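Local coordinates for peptidase M16 C-terminal domain-containing protein (PDB 3D3Y) that is of unknown function but belongs to the peptidase M16 family, with a sequence related to its inactive domain and a predicted capacity for metal binding, at residues Met4-Val9 against Glu213-Phe218; Glu51-Asn56 against Phe132-Glu137; Gln151-Leu156 against Phe416-Glu421; Leu275-Gly280 against Leu348-Thr353. All blocks are in the same frame, centred on the assembly; numbering follows the deposited sequence.

Interaction 1: residues Met4-Val9 against Glu213-Phe218; sequences MSVQLV and ELVPLF
L8 and F218 form one half of this hydrophobic contact, and V6 and V215 form the other. L8 has the largest area buried by the opposing segment. Its CG lies anti to the carbonyl carbon (chi1 -64°) and the chain then runs on extended, which carries CD1 to F218 CB at 4.0 Å; F218 O lies 4.1 Å from the same L8 CD1. The leucine therefore touches the base of the phenylalanine and its backbone, while the aromatic ring leads away from 4-9. V215 meets V6 methyl to methyl, CG2 of V215 lying 3.7 Å from CG2 of V6, with the two side chains at a slant to each other. On both valines this methyl is the branch beside the backbone N. CA separations of 7.8 Å for V6 with V215 and 7.6 Å for L8 with F218 show the two segments keeping nearly the same spacing at both points. The contacts are apolar throughout. At L8 the chain turns a corner, and L8 and V9 form a classic beta bulge against strand 12-18, while P216 marks a kink in the helix. Strand 4-7 is an outermost strand of the six-stranded mixed sheet, paired with 12-18; helix 211-219 packs beside it, L8 and F218 both reach I203 of strand 200-207, and V110 of helix 105-118 also touches F218.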
loop_
_atom_site.group_PDB
_atom_site.type_symbol
_atom_site.label_atom_id
_atom_site.label_comp_id
_atom_site.label_asym_id
_atom_site.label_seq_id
_atom_site.Cartn_x
_atom_site.Cartn_y
_atom_site.Cartn_z
HETATM N N MSE A 4 -0.579 -9.870 22.328
HETATM C CA MSE A 4 -1.315 -9.502 23.513
HETATM C C MSE A 4 -1.696 -8.050 23.377
HETATM O O MSE A 4 -0.828 -7.158 23.197
HETATM C CB MSE A 4 -0.443 -9.730 24.717
HETATM C CG MSE A 4 -0.155 -11.205 24.900
HETATM SE SE MSE A 4 1.390 -11.407 25.990
HETATM C CE MSE A 4 2.618 -10.239 25.026
ATOM N N SER A 5 -2.999 -7.799 23.411
ATOM C CA SER A 5 -3.457 -6.456 23.160
ATOM C C SER A 5 -4.089 -5.809 24.394
ATOM O O SER A 5 -4.710 -6.486 25.234
ATOM C CB SER A 5 -4.346 -6.404 21.918
ATOM O OG SER A 5 -5.680 -6.653 22.249
ATOM N N VAL A 6 -3.843 -4.508 24.511
ATOM C CA VAL A 6 -4.326 -3.681 25.605
ATOM C C VAL A 6 -4.833 -2.378 25.054
ATOM O O VAL A 6 -4.194 -1.755 24.164
ATOM C CB VAL A 6 -3.230 -3.275 26.607
ATOM C CG1 VAL A 6 -3.902 -2.859 27.919
ATOM C CG2 VAL A 6 -2.262 -4.394 26.847
ATOM N N GLN A 7 -5.983 -1.978 25.576
ATOM C CA GLN A 7 -6.494 -0.651 25.370
ATOM C C GLN A 7 -5.733 0.383 26.216
ATOM O O GLN A 7 -5.797 0.344 27.451
ATOM C CB GLN A 7 -7.953 -0.623 25.743
ATOM C CG GLN A 7 -8.695 0.565 25.228
ATOM C CD GLN A 7 -10.190 0.371 25.357
ATOM O OE1 GLN A 7 -10.667 -0.231 26.323
ATOM N NE2 GLN A 7 -10.937 0.849 24.371
ATOM N N LEU A 8 -5.043 1.301 25.547
ATOM C CA LEU A 8 -4.390 2.439 26.208
ATOM C C LEU A 8 -5.472 3.433 26.576
ATOM O O LEU A 8 -5.757 3.612 27.768
ATOM C CB LEU A 8 -3.319 3.059 25.302
ATOM C CG LEU A 8 -2.161 2.109 25.004
ATOM C CD1 LEU A 8 -1.131 2.776 24.087
ATOM C CD2 LEU A 8 -1.504 1.543 26.256
ATOM N N VAL A 9 -6.101 4.037 25.565
ATOM C CA VAL A 9 -7.433 4.668 25.699
ATOM C C VAL A 9 -8.347 4.158 24.578
ATOM O O VAL A 9 -7.871 3.553 23.608
ATOM C CB VAL A 9 -7.370 6.229 25.634
ATOM C CG1 VAL A 9 -6.568 6.798 26.811
ATOM C CG2 VAL A 9 -6.778 6.717 24.308
ATOM N N GLU A 213 6.466 -4.940 30.849
ATOM C CA GLU A 213 7.317 -3.750 30.730
ATOM C C GLU A 213 6.695 -2.672 29.844
ATOM O O GLU A 213 6.729 -1.488 30.193
ATOM C CB GLU A 213 8.727 -4.076 30.222
ATOM C CG GLU A 213 9.625 -2.809 30.155
ATOM C CD GLU A 213 11.059 -3.070 29.725
ATOM O OE1 GLU A 213 11.912 -2.164 29.948
ATOM O OE2 GLU A 213 11.336 -4.168 29.166
ATOM N N LEU A 214 6.116 -3.080 28.711
ATOM C CA LEU A 214 5.682 -2.126 27.677
ATOM C C LEU A 214 4.434 -1.313 28.024
ATOM O O LEU A 214 4.317 -0.149 27.646
ATOM C CB LEU A 214 5.474 -2.846 26.339
ATOM C CG LEU A 214 6.772 -3.156 25.575
ATOM C CD1 LEU A 214 6.557 -4.247 24.537
ATOM C CD2 LEU A 214 7.324 -1.878 24.915
ATOM N N VAL A 215 3.487 -1.920 28.730
ATOM C CA VAL A 215 2.239 -1.227 28.979
ATOM C C VAL A 215 2.482 0.089 29.726
ATOM O O VAL A 215 2.002 1.120 29.284
ATOM C CB VAL A 215 1.162 -2.146 29.640
ATOM C CG1 VAL A 215 -0.059 -1.353 30.023
ATOM C CG2 VAL A 215 0.759 -3.217 28.646
ATOM N N PRO A 216 3.239 0.062 30.844
ATOM C CA PRO A 216 3.549 1.331 31.529
ATOM C C PRO A 216 4.228 2.353 30.612
ATOM O O PRO A 216 3.835 3.527 30.614
ATOM C CB PRO A 216 4.503 0.912 32.647
ATOM C CG PRO A 216 4.233 -0.534 32.869
ATOM C CD PRO A 216 3.805 -1.102 31.552
ATOM N N LEU A 217 5.204 1.921 29.809
ATOM C CA LEU A 217 5.875 2.861 28.896
ATOM C C LEU A 217 4.865 3.550 27.981
ATOM O O LEU A 217 4.821 4.784 27.912
ATOM C CB LEU A 217 6.988 2.182 28.070
ATOM C CG LEU A 217 8.071 1.482 28.900
ATOM C CD1 LEU A 217 9.124 0.865 27.987
ATOM C CD2 LEU A 217 8.692 2.433 29.917
ATOM N N PHE A 218 4.039 2.752 27.306
ATOM C CA PHE A 218 3.128 3.310 26.319
ATOM C C PHE A 218 1.996 4.130 26.920
ATOM O O PHE A 218 1.463 5.039 26.276
ATOM C CB PHE A 218 2.646 2.239 25.327
ATOM C CG PHE A 218 3.598 2.033 24.206
ATOM C CD1 PHE A 218 4.441 0.932 24.188
ATOM C CD2 PHE A 218 3.701 2.979 23.189
ATOM C CE1 PHE A 218 5.368 0.770 23.131
ATOM C CE2 PHE A 218 4.616 2.830 22.149
ATOM C CZ PHE A 218 5.440 1.728 22.114
#

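Interaction 2: residues Glu51-Asn56 against Phe132-Glu137; sequences ETNSLN and FQREKE
T52, the last helical residue before N53 leaves helical backbone angles, stands with its CA 8.4 Å from that of E135, the closest CA pair between 51-56 and the helical segment 132-137. The T52 hydroxyl, placed anti to its own N (chi1 -176°), faces the R134 guanidinium at its edge. R134 NH2 donates to T52 OG1 over 3.2 Å with an N-H...O angle of 148°, a moderately bent bond lying close to the guanidinium plane. The same NH2 makes a salt bridge to OE2 of the adjacent E135 at 2.8 Å, so one nitrogen serves both threonine and carboxylate. E135 approaches T52 from the opposite direction, its OE2 in contact with T52 OG1 at 3.5 Å. Helices 40-52 and 129-148 probably correspond to the pair that carries the zinc ligands in active M16 peptidases, but 40-52 lacks the histidines of the HXXEH motif and no metal takes part here; the contact ties the C-terminal end of the first helix to the flank of the second. N53 ND2 and R134 NH1, both donors, merely lie near each other at the guanidinium edge, 3.9 Å apart, with the amide turned 77° against it. A water sits 3.2 Å from T52 OG1 and is held weakly by R134 NH1. The N53 amide has further partners: OD1 bonds N121 and ND2 bonds T131.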
loop_
_atom_site.group_PDB
_atom_site.type_symbol
_atom_site.label_atom_id
_atom_site.label_comp_id
_atom_site.label_asym_id
_atom_site.label_seq_id
_atom_site.Cartn_x
_atom_site.Cartn_y
_atom_site.Cartn_z
ATOM N N GLU A 51 8.879 13.489 10.313
ATOM C CA GLU A 51 10.080 12.654 10.227
ATOM C C GLU A 51 11.379 13.472 10.244
ATOM O O GLU A 51 12.389 13.025 10.802
ATOM C CB GLU A 51 10.011 11.850 8.916
ATOM C CG GLU A 51 11.159 10.921 8.663
ATOM C CD GLU A 51 11.034 10.255 7.286
ATOM O OE1 GLU A 51 11.160 10.970 6.274
ATOM O OE2 GLU A 51 10.774 9.040 7.222
ATOM N N THR A 52 11.360 14.645 9.605
ATOM C CA THR A 52 12.584 15.387 9.312
ATOM C C THR A 52 13.188 16.041 10.562
ATOM O O THR A 52 14.415 16.077 10.717
ATOM C CB THR A 52 12.353 16.400 8.184
ATOM O OG1 THR A 52 13.584 17.060 7.850
ATOM C CG2 THR A 52 11.301 17.450 8.560
ATOM N N ASN A 53 12.314 16.560 11.432
ATOM C CA ASN A 53 12.715 17.176 12.698
ATOM C C ASN A 53 11.504 17.295 13.606
ATOM O O ASN A 53 10.366 17.038 13.169
ATOM C CB ASN A 53 13.471 18.520 12.494
ATOM C CG ASN A 53 12.629 19.598 11.818
ATOM O OD1 ASN A 53 11.486 19.827 12.206
ATOM N ND2 ASN A 53 13.219 20.298 10.811
ATOM N N SER A 54 11.734 17.659 14.867
ATOM C CA SER A 54 10.635 17.876 15.808
ATOM C C SER A 54 10.974 19.099 16.659
ATOM O O SER A 54 12.056 19.668 16.525
ATOM C CB SER A 54 10.395 16.624 16.674
ATOM O OG SER A 54 11.447 16.435 17.616
ATOM N N LEU A 55 10.073 19.482 17.552
ATOM C CA LEU A 55 10.306 20.673 18.394
ATOM C C LEU A 55 11.660 20.625 19.118
ATOM O O LEU A 55 12.384 21.631 19.178
ATOM C CB LEU A 55 9.208 20.796 19.437
ATOM C CG LEU A 55 9.200 22.091 20.235
ATOM C CD1 LEU A 55 8.816 23.263 19.317
ATOM C CD2 LEU A 55 8.247 21.949 21.427
ATOM N N ASN A 56 11.978 19.467 19.693
ATOM C CA ASN A 56 13.157 19.320 20.552
ATOM C C ASN A 56 14.354 18.658 19.874
ATOM O O ASN A 56 15.445 18.630 20.446
ATOM C CB ASN A 56 12.784 18.620 21.862
ATOM C CG ASN A 56 11.769 19.428 22.672
ATOM O OD1 ASN A 56 11.950 20.640 22.882
ATOM N ND2 ASN A 56 10.684 18.779 23.091
ATOM N N PHE A 132 8.857 23.630 6.654
ATOM C CA PHE A 132 7.658 23.405 5.874
ATOM C C PHE A 132 7.902 23.602 4.376
ATOM O O PHE A 132 7.507 22.793 3.548
ATOM C CB PHE A 132 6.499 24.340 6.301
ATOM C CG PHE A 132 5.282 24.102 5.486
ATOM C CD1 PHE A 132 4.476 23.004 5.779
ATOM C CD2 PHE A 132 5.016 24.878 4.336
ATOM C CE1 PHE A 132 3.377 22.710 4.996
ATOM C CE2 PHE A 132 3.905 24.590 3.531
ATOM C CZ PHE A 132 3.096 23.501 3.865
ATOM N N GLN A 133 8.511 24.719 4.019
ATOM C CA GLN A 133 8.746 25.002 2.610
ATOM C C GLN A 133 9.658 23.959 1.952
ATOM O O GLN A 133 9.375 23.507 0.834
ATOM C CB GLN A 133 9.316 26.404 2.487
ATOM C CG GLN A 133 9.940 26.800 1.157
ATOM C CD GLN A 133 11.124 27.704 1.424
ATOM O OE1 GLN A 133 12.174 27.236 1.915
ATOM N NE2 GLN A 133 10.958 29.006 1.170
ATOM N N ARG A 134 10.737 23.576 2.643
ATOM C CA ARG A 134 11.626 22.521 2.173
ATOM C C ARG A 134 10.876 21.217 1.893
ATOM O O ARG A 134 11.049 20.624 0.814
ATOM C CB ARG A 134 12.755 22.266 3.170
ATOM C CG ARG A 134 13.627 21.020 2.819
ATOM C CD ARG A 134 14.970 20.989 3.583
ATOM N NE ARG A 134 14.871 21.491 4.970
ATOM C CZ ARG A 134 14.411 20.798 6.016
ATOM N NH1 ARG A 134 14.376 21.372 7.217
ATOM N NH2 ARG A 134 13.988 19.542 5.879
ATOM N N GLU A 135 10.056 20.766 2.847
ATOM C CA GLU A 135 9.339 19.480 2.680
ATOM C C GLU A 135 8.245 19.537 1.613
ATOM O O GLU A 135 7.993 18.547 0.906
ATOM C CB GLU A 135 8.740 18.987 4.007
ATOM C CG GLU A 135 9.780 18.546 5.058
ATOM C CD GLU A 135 10.868 17.671 4.463
ATOM O OE1 GLU A 135 10.553 16.787 3.651
ATOM O OE2 GLU A 135 12.058 17.886 4.777
ATOM N N LYS A 136 7.599 20.696 1.503
ATOM C CA LYS A 136 6.600 20.919 0.457
ATOM C C LYS A 136 7.268 20.822 -0.943
ATOM O O LYS A 136 6.774 20.109 -1.826
ATOM C CB LYS A 136 5.921 22.268 0.637
ATOM C CG LYS A 136 4.770 22.505 -0.374
ATOM C CD LYS A 136 3.984 23.802 -0.090
ATOM C CE LYS A 136 2.910 24.021 -1.165
ATOM N NZ LYS A 136 2.083 25.272 -0.877
ATOM N N GLU A 137 8.371 21.548 -1.119
ATOM C CA GLU A 137 9.182 21.484 -2.333
ATOM C C GLU A 137 9.659 20.048 -2.617
ATOM O O GLU A 137 9.612 19.629 -3.775
ATOM C CB GLU A 137 10.392 22.417 -2.214
ATOM C CG GLU A 137 10.053 23.899 -2.286
ATOM C CD GLU A 137 11.235 24.825 -1.958
ATOM O OE1 GLU A 137 12.323 24.348 -1.549
ATOM O OE2 GLU A 137 11.056 26.050 -2.089
HETATM O O HOH W 1 15.106 19.317 9.468
#

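Interaction 3: residues Gln151-Leu156 against Phe416-Glu421; sequences QTYASL and FFLEGE
Y153 and A154 of helix 150-162 pack against F416 and L418 of strand 411-421, a helix packed on the face of the five-stranded mixed sheet to which that strand belongs. The segment axes approach to 8.9 Å and run at 144°, nearer antiparallel than perpendicular. From CB, the Y153 side chain leaves the helix with CG anti to the backbone N (chi1 177°), which sends one edge of the ring toward the strand. CD2 comes first, 4.1 Å from L418 CD2. Next is CE2, the atom most involved: L418 CD1 lies 3.9 Å from it, near the ring plane, and F416 CZ reaches the same Y153 CE2 at 4.5 Å. The leucine thus presents both methyls to successive carbons of the tyrosine edge, its side chain set at about a right angle to that of Y153. At the tip, Y153 OH hydrogen-bonds E248 of the adjoining strand 244-251, giving the phenol a polar anchor beyond its apolar flank. A154 completes the contact against F416: its CB is 4.2 Å from F416 CE2, and its carbonyl O, which also takes a weak hydrogen bond from N258, lies 3.7 Å from F416 CD2.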
loop_
_atom_site.group_PDB
_atom_site.type_symbol
_atom_site.label_atom_id
_atom_site.label_comp_id
_atom_site.label_asym_id
_atom_site.label_seq_id
_atom_site.Cartn_x
_atom_site.Cartn_y
_atom_site.Cartn_z
ATOM N N GLN A 151 4.655 4.844 -17.437
ATOM C CA GLN A 151 3.947 3.637 -17.002
ATOM C C GLN A 151 3.150 3.909 -15.727
ATOM O O GLN A 151 1.984 3.565 -15.662
ATOM C CB GLN A 151 4.896 2.427 -16.852
ATOM C CG GLN A 151 4.335 1.238 -16.002
ATOM C CD GLN A 151 4.994 -0.108 -16.319
ATOM O OE1 GLN A 151 6.032 -0.176 -16.978
ATOM N NE2 GLN A 151 4.374 -1.191 -15.856
ATOM N N THR A 152 3.790 4.539 -14.739
ATOM C CA THR A 152 3.156 4.894 -13.487
ATOM C C THR A 152 2.032 5.885 -13.758
ATOM O O THR A 152 0.927 5.692 -13.270
ATOM C CB THR A 152 4.163 5.464 -12.448
ATOM O OG1 THR A 152 5.241 4.540 -12.290
ATOM C CG2 THR A 152 3.505 5.651 -11.086
ATOM N N TYR A 153 2.303 6.913 -14.557
ATOM C CA TYR A 153 1.278 7.887 -14.897
ATOM C C TYR A 153 0.005 7.209 -15.478
ATOM O O TYR A 153 -1.118 7.485 -15.043
ATOM C CB TYR A 153 1.809 8.946 -15.868
ATOM C CG TYR A 153 0.705 9.912 -16.259
ATOM C CD1 TYR A 153 0.252 10.874 -15.352
ATOM C CD2 TYR A 153 0.067 9.818 -17.482
ATOM C CE1 TYR A 153 -0.784 11.732 -15.675
ATOM C CE2 TYR A 153 -0.967 10.681 -17.826
ATOM C CZ TYR A 153 -1.388 11.630 -16.909
ATOM O OH TYR A 153 -2.419 12.497 -17.223
ATOM N N ALA A 154 0.207 6.336 -16.463
ATOM C CA ALA A 154 -0.885 5.675 -17.154
ATOM C C ALA A 154 -1.654 4.738 -16.224
ATOM O O ALA A 154 -2.864 4.552 -16.403
ATOM C CB ALA A 154 -0.377 4.937 -18.376
ATOM N N SER A 155 -0.973 4.185 -15.223
ATOM C CA SER A 155 -1.623 3.323 -14.220
ATOM C C SER A 155 -2.527 4.138 -13.307
ATOM O O SER A 155 -3.652 3.774 -13.023
ATOM C CB SER A 155 -0.588 2.605 -13.356
ATOM O OG SER A 155 -1.285 1.761 -12.426
ATOM N N LEU A 156 -2.008 5.252 -12.830
ATOM C CA LEU A 156 -2.797 6.190 -12.052
ATOM C C LEU A 156 -3.996 6.752 -12.833
ATOM O O LEU A 156 -5.092 6.918 -12.274
ATOM C CB LEU A 156 -1.906 7.315 -11.527
ATOM C CG LEU A 156 -0.807 6.869 -10.566
ATOM C CD1 LEU A 156 0.207 7.992 -10.491
ATOM C CD2 LEU A 156 -1.372 6.533 -9.183
ATOM N N PHE A 416 -7.688 2.924 -20.533
ATOM C CA PHE A 416 -7.001 4.194 -20.665
ATOM C C PHE A 416 -5.878 4.031 -21.667
ATOM O O PHE A 416 -5.071 3.093 -21.565
ATOM C CB PHE A 416 -6.442 4.688 -19.317
ATOM C CG PHE A 416 -5.698 6.000 -19.432
ATOM C CD1 PHE A 416 -6.389 7.198 -19.530
ATOM C CD2 PHE A 416 -4.302 6.018 -19.528
ATOM C CE1 PHE A 416 -5.691 8.413 -19.675
ATOM C CE2 PHE A 416 -3.590 7.220 -19.678
ATOM C CZ PHE A 416 -4.283 8.417 -19.756
ATOM N N PHE A 417 -5.841 4.939 -22.633
ATOM C CA PHE A 417 -4.868 4.920 -23.712
ATOM C C PHE A 417 -4.036 6.207 -23.681
ATOM O O PHE A 417 -4.563 7.312 -23.850
ATOM C CB PHE A 417 -5.631 4.755 -25.035
ATOM C CG PHE A 417 -4.763 4.719 -26.282
ATOM C CD1 PHE A 417 -3.542 4.055 -26.297
ATOM C CD2 PHE A 417 -5.213 5.326 -27.456
ATOM C CE1 PHE A 417 -2.767 3.988 -27.469
ATOM C CE2 PHE A 417 -4.435 5.283 -28.636
ATOM C CZ PHE A 417 -3.211 4.595 -28.636
ATOM N N LEU A 418 -2.735 6.068 -23.424
ATOM C CA LEU A 418 -1.843 7.222 -23.459
ATOM C C LEU A 418 -1.138 7.146 -24.786
ATOM O O LEU A 418 -0.279 6.282 -24.985
ATOM C CB LEU A 418 -0.840 7.233 -22.292
ATOM C CG LEU A 418 0.039 8.488 -22.123
ATOM C CD1 LEU A 418 -0.800 9.687 -21.610
ATOM C CD2 LEU A 418 1.130 8.214 -21.150
ATOM N N GLU A 419 -1.529 8.040 -25.697
ATOM C CA GLU A 419 -1.169 7.899 -27.084
ATOM C C GLU A 419 -0.021 8.815 -27.439
ATOM O O GLU A 419 -0.114 10.048 -27.295
ATOM C CB GLU A 419 -2.375 8.165 -27.989
ATOM C CG GLU A 419 -2.054 8.028 -29.487
ATOM C CD GLU A 419 -3.298 8.164 -30.375
ATOM O OE1 GLU A 419 -4.106 9.064 -30.107
ATOM O OE2 GLU A 419 -3.456 7.363 -31.327
ATOM N N GLY A 420 1.063 8.205 -27.912
ATOM C CA GLY A 420 2.245 8.948 -28.270
ATOM C C GLY A 420 2.006 9.791 -29.501
ATOM O O GLY A 420 1.408 9.322 -30.474
ATOM N N GLU A 421 2.442 11.054 -29.420
ATOM C CA GLU A 421 2.609 11.942 -30.562
ATOM C C GLU A 421 4.088 11.891 -30.925
ATOM O O GLU A 421 4.967 12.309 -30.142
ATOM C CB GLU A 421 2.178 13.378 -30.212
ATOM C CG GLU A 421 0.787 13.435 -29.581
ATOM C CD GLU A 421 0.277 14.860 -29.272
ATOM O OE1 GLU A 421 0.952 15.619 -28.514
ATOM O OE2 GLU A 421 -0.823 15.201 -29.782
#

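Interaction 4: residues Leu275-Gly280 against Leu348-Thr353; sequences LQVFNG and LEIEQT
T353 and V277 meet at the heart of the contact between helices 272-284 and 347-364, with the threonine methyl as the probing atom. T353 CG2 lies 3.5 Å from V277 O and 3.6 Å from G280 CA, so it sits against the backbone between V277 and G280, three residues apart on helix 272-284. Its third neighbour is a branch, V277 CG1, 4.0 Å from T353 CG2. The same V277 CG1 also faces I350 CG2 at 4.2 Å, so it meets two side chains from successive turns of helix 347-364. G280 has no side chain, and this permits the close approach between the backbones: the CA atoms of G280 and T353 are only 5.5 Å apart. The short segments cross at 116°, packing together two helices of the region that matches the peptidase M16 inactive domain.

With chi1 at -59°, T353 OG1 sits beside its own N and donates to E349 O over 2.7 Å at a C=O...O angle of 153°, a bond consistent with holding the rotamer in which CG2 points at helix 272-284. T353 N reaches that carbonyl from the opposite face of its plane, so two donors grip one oxygen. Farther out, E349 is salt-bridged to K289, while I350 packs on I345, I281 and I400.

The methyl makes the closest contacts, and OG1, bonded to E349 O and H287, lies beside the G280 carbonyl without a hydrogen bond to it, so this buried crossing depends on shape fit and close backbone approach rather than on polar bonds between the two segments.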
loop_
_atom_site.group_PDB
_atom_site.type_symbol
_atom_site.label_atom_id
_atom_site.label_comp_id
_atom_site.label_asym_id
_atom_site.label_seq_id
_atom_site.Cartn_x
_atom_site.Cartn_y
_atom_site.Cartn_z
ATOM N N LEU A 275 -8.297 -16.497 -7.660
ATOM C CA LEU A 275 -7.931 -15.226 -8.333
ATOM C C LEU A 275 -6.410 -15.051 -8.382
ATOM O O LEU A 275 -5.846 -14.624 -9.400
ATOM C CB LEU A 275 -8.603 -14.038 -7.641
ATOM C CG LEU A 275 -8.139 -12.642 -8.095
ATOM C CD1 LEU A 275 -8.651 -12.408 -9.519
ATOM C CD2 LEU A 275 -8.715 -11.585 -7.124
ATOM N N GLN A 276 -5.741 -15.449 -7.296
ATOM C CA GLN A 276 -4.278 -15.415 -7.250
ATOM C C GLN A 276 -3.715 -16.200 -8.459
ATOM O O GLN A 276 -2.836 -15.726 -9.174
ATOM C CB GLN A 276 -3.784 -16.021 -5.928
ATOM C CG GLN A 276 -4.173 -15.239 -4.663
ATOM C CD GLN A 276 -3.448 -13.902 -4.585
ATOM O OE1 GLN A 276 -2.357 -13.733 -5.154
ATOM N NE2 GLN A 276 -4.050 -12.941 -3.901
ATOM N N VAL A 277 -4.261 -17.389 -8.672
ATOM C CA VAL A 277 -3.801 -18.271 -9.724
ATOM C C VAL A 277 -4.251 -17.740 -11.077
ATOM O O VAL A 277 -3.440 -17.694 -12.010
ATOM C CB VAL A 277 -4.242 -19.750 -9.482
ATOM C CG1 VAL A 277 -3.803 -20.673 -10.658
ATOM C CG2 VAL A 277 -3.672 -20.264 -8.145
ATOM N N PHE A 278 -5.516 -17.311 -11.183
ATOM C CA PHE A 278 -5.998 -16.749 -12.459
ATOM C C PHE A 278 -5.075 -15.624 -12.923
ATOM O O PHE A 278 -4.669 -15.571 -14.096
ATOM C CB PHE A 278 -7.424 -16.207 -12.350
ATOM C CG PHE A 278 -7.774 -15.282 -13.485
ATOM C CD1 PHE A 278 -8.255 -15.795 -14.706
ATOM C CD2 PHE A 278 -7.587 -13.905 -13.357
ATOM C CE1 PHE A 278 -8.551 -14.933 -15.787
ATOM C CE2 PHE A 278 -7.871 -13.042 -14.426
ATOM C CZ PHE A 278 -8.375 -13.558 -15.642
ATOM N N ASN A 279 -4.724 -14.740 -11.985
ATOM C CA ASN A 279 -3.897 -13.587 -12.306
ATOM C C ASN A 279 -2.550 -14.003 -12.837
ATOM O O ASN A 279 -2.062 -13.428 -13.830
ATOM C CB ASN A 279 -3.710 -12.630 -11.120
ATOM C CG ASN A 279 -2.836 -11.440 -11.501
ATOM O OD1 ASN A 279 -1.720 -11.258 -10.961
ATOM N ND2 ASN A 279 -3.312 -10.660 -12.464
ATOM N N GLY A 280 -1.948 -15.008 -12.195
ATOM C CA GLY A 280 -0.665 -15.530 -12.643
ATOM C C GLY A 280 -0.718 -16.092 -14.053
ATOM O O GLY A 280 0.219 -15.890 -14.821
ATOM N N LEU A 348 1.207 -27.031 -17.326
ATOM C CA LEU A 348 2.409 -26.302 -16.963
ATOM C C LEU A 348 2.080 -24.849 -16.588
ATOM O O LEU A 348 2.649 -24.317 -15.645
ATOM C CB LEU A 348 3.467 -26.386 -18.077
ATOM C CG LEU A 348 4.809 -25.722 -17.737
ATOM C CD1 LEU A 348 5.575 -26.494 -16.625
ATOM C CD2 LEU A 348 5.690 -25.536 -18.990
ATOM N N GLU A 349 1.158 -24.212 -17.315
ATOM C CA GLU A 349 0.671 -22.883 -16.921
ATOM C C GLU A 349 0.262 -22.816 -15.433
ATOM O O GLU A 349 0.719 -21.942 -14.700
ATOM C CB GLU A 349 -0.501 -22.439 -17.813
ATOM C CG GLU A 349 -0.066 -22.083 -19.225
ATOM C CD GLU A 349 -1.232 -21.715 -20.098
ATOM O OE1 GLU A 349 -2.186 -22.504 -20.192
ATOM O OE2 GLU A 349 -1.179 -20.650 -20.719
ATOM N N ILE A 350 -0.582 -23.744 -14.995
ATOM C CA ILE A 350 -1.092 -23.730 -13.606
ATOM C C ILE A 350 0.009 -24.077 -12.620
ATOM O O ILE A 350 0.127 -23.418 -11.582
ATOM C CB ILE A 350 -2.246 -24.728 -13.384
ATOM C CG1 ILE A 350 -3.336 -24.545 -14.413
ATOM C CG2 ILE A 350 -2.912 -24.535 -12.011
ATOM C CD1 ILE A 350 -3.958 -25.854 -14.749
ATOM N N GLU A 351 0.794 -25.108 -12.945
ATOM C CA GLU A 351 1.834 -25.630 -12.060
ATOM C C GLU A 351 2.902 -24.554 -11.832
ATOM O O GLU A 351 3.303 -24.297 -10.692
ATOM C CB GLU A 351 2.508 -26.891 -12.662
ATOM C CG GLU A 351 1.650 -28.189 -12.664
ATOM C CD GLU A 351 2.379 -29.422 -13.306
ATOM O OE1 GLU A 351 3.424 -29.253 -14.012
ATOM O OE2 GLU A 351 1.904 -30.569 -13.087
ATOM N N GLN A 352 3.350 -23.916 -12.917
ATOM C CA GLN A 352 4.307 -22.821 -12.790
ATOM C C GLN A 352 3.761 -21.642 -12.000
ATOM O O GLN A 352 4.471 -21.053 -11.209
ATOM C CB GLN A 352 4.776 -22.324 -14.160
ATOM C CG GLN A 352 5.861 -23.162 -14.763
ATOM C CD GLN A 352 6.572 -22.386 -15.851
ATOM O OE1 GLN A 352 6.196 -22.477 -17.019
ATOM N NE2 GLN A 352 7.562 -21.563 -15.468
ATOM N N THR A 353 2.490 -21.310 -12.210
ATOM C CA THR A 353 1.850 -20.227 -11.447
ATOM C C THR A 353 1.810 -20.561 -9.953
ATOM O O THR A 353 2.197 -19.732 -9.134
ATOM C CB THR A 353 0.447 -19.929 -11.986
ATOM O OG1 THR A 353 0.572 -19.546 -13.365
ATOM C CG2 THR A 353 -0.245 -18.832 -11.174
#

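How the interactions relate
The four contacts are spread over the chain without touching, and none of them includes a ligand or metal to which they could be related. Interactions 1 and 2 have centres 30 Å apart and nearest atoms about 16 Å apart, and the chain between the segments of interaction 1 contains both segments of interaction 2. Interactions 3 and 4 are 27 Å apart between centres, about 13 Å at nearest atoms, and the sequence spanned by interaction 3 encloses interaction 4. Interaction 3 alternates in sequence with interaction 1, though their centres lie 48 Å apart on opposite sides of the chain's centre. Helix 129-148 is followed directly by helix 150-162, which links interactions 2 and 3 in sequence.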